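Side-chain contact in MucR Phosphodiesterase (Pseudomonas aeruginosa, PDB 5M1T), which belongs to the EAL-domain family and binds C2E and magnesium ions: residues A[137-142]-A[179-184]. Residues are numbered along the deposited sequence; the frame is centred on the assembly and turned at random.
Sequences DSVRNA and MGVGIS
The CE methyl of M179 lies against helix 135-145, 3.7 Å from CA and 3.8 Å from CB of R140, and 3.9 Å from CG1 of V139. A bend at the last torsion of M179 (chi3 53°) turns this methyl onto the helix backbone. Deeper in, V139 and V181 meet tip to tip, CG1 of V139 standing 4.0 Å from CG2 of V181. This inner side is the enclosed one: both valines are buried and also touch L155 of strand 153-158, while L101 of helix 93-113 covers V139 further. No hydrogen bond crosses between the segments.

On the solvent side lies the exposed R140, whose side chain crosses that of M179 at about a right angle. Its far end makes only a loose approach: SD of M179 lies obliquely to the guanidinium, 4.0 Å from NH1 of R140. The guanidinium also pairs within its own helix, where OD1 of D137 lies at its edge in a salt bridge whose hydrogen bond is weak, 3.3 Å from NH2 of R140. G180, with positive phi, ends helix 166-178 in a Schellman motif. Helix 135-145 packs against the turn that joins helix 166-178 to strand 182-188, as in the TIM-barrel-like fold of EAL domains.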
# COMPACT_ATOMS: atom_id res chain seq x y z
N ASP A 137 -4.84 -1.17 10.27
CA ASP A 137 -4.99 -0.58 11.58
C ASP A 137 -6.14 0.39 11.56
O ASP A 137 -6.93 0.44 12.50
CB ASP A 137 -3.69 0.12 12.04
CG ASP A 137 -2.59 -0.86 12.34
OD1 ASP A 137 -2.82 -2.08 12.26
OD2 ASP A 137 -1.45 -0.41 12.63
N SER A 138 -6.26 1.15 10.47
CA SER A 138 -7.33 2.16 10.31
C SER A 138 -8.72 1.53 10.21
O SER A 138 -9.71 2.08 10.70
CB SER A 138 -7.01 2.99 9.05
OG SER A 138 -8.07 3.84 8.68
N VAL A 139 -8.80 0.36 9.58
CA VAL A 139 -10.08 -0.34 9.49
C VAL A 139 -10.45 -0.83 10.87
O VAL A 139 -11.53 -0.56 11.35
CB VAL A 139 -10.05 -1.48 8.46
CG1 VAL A 139 -11.21 -2.43 8.64
CG2 VAL A 139 -10.04 -0.87 7.05
N ARG A 140 -9.52 -1.53 11.50
CA ARG A 140 -9.73 -2.02 12.88
C ARG A 140 -10.12 -0.87 13.82
O ARG A 140 -11.08 -1.00 14.56
CB ARG A 140 -8.49 -2.76 13.39
CG ARG A 140 -8.53 -3.06 14.89
CD ARG A 140 -7.44 -4.00 15.37
NE ARG A 140 -6.22 -3.93 14.55
CZ ARG A 140 -5.80 -4.89 13.72
NH1 ARG A 140 -6.47 -6.03 13.57
NH2 ARG A 140 -4.67 -4.71 13.03
N ASN A 141 -9.41 0.26 13.78
CA ASN A 141 -9.75 1.39 14.66
C ASN A 141 -11.16 1.94 14.40
O ASN A 141 -11.89 2.27 15.34
CB ASN A 141 -8.76 2.56 14.54
CG ASN A 141 -7.31 2.20 14.93
OD1 ASN A 141 -7.02 1.13 15.48
ND2 ASN A 141 -6.40 3.10 14.63
N ALA A 142 -11.55 2.06 13.12
CA ALA A 142 -12.88 2.62 12.78
C ALA A 142 -14.04 1.74 13.24
O ALA A 142 -15.08 2.24 13.65
CB ALA A 142 -13.00 2.88 11.29
N MET A 179 -10.19 -10.57 10.12
CA MET A 179 -10.90 -9.66 11.04
C MET A 179 -12.41 -9.77 10.88
O MET A 179 -13.15 -9.29 11.71
CB MET A 179 -10.54 -8.22 10.75
CG MET A 179 -9.11 -7.82 11.03
SD MET A 179 -8.85 -6.15 10.39
CE MET A 179 -10.19 -5.27 11.18
N GLY A 180 -12.85 -10.35 9.77
CA GLY A 180 -14.29 -10.53 9.53
C GLY A 180 -14.87 -9.56 8.53
O GLY A 180 -16.06 -9.54 8.34
N VAL A 181 -14.04 -8.74 7.92
CA VAL A 181 -14.50 -7.76 6.92
C VAL A 181 -14.76 -8.43 5.56
O VAL A 181 -13.99 -9.28 5.12
CB VAL A 181 -13.44 -6.65 6.73
CG1 VAL A 181 -13.86 -5.71 5.62
CG2 VAL A 181 -13.24 -5.87 8.03
N GLY A 182 -15.84 -8.03 4.89
CA GLY A 182 -16.13 -8.57 3.56
C GLY A 182 -15.23 -7.91 2.52
O GLY A 182 -14.96 -6.71 2.61
N ILE A 183 -14.80 -8.68 1.52
CA ILE A 183 -13.94 -8.15 0.45
C ILE A 183 -14.61 -8.30 -0.92
O ILE A 183 -14.94 -9.41 -1.33
CB ILE A 183 -12.58 -8.88 0.39
CG1 ILE A 183 -11.86 -8.82 1.72
CG2 ILE A 183 -11.73 -8.36 -0.77
CD1 ILE A 183 -11.44 -7.43 2.10
N SER A 184 -14.78 -7.18 -1.62
CA SER A 184 -15.38 -7.16 -2.94
C SER A 184 -14.36 -6.71 -3.99
O SER A 184 -13.57 -5.77 -3.76
CB SER A 184 -16.58 -6.21 -2.92
OG SER A 184 -17.19 -6.12 -4.21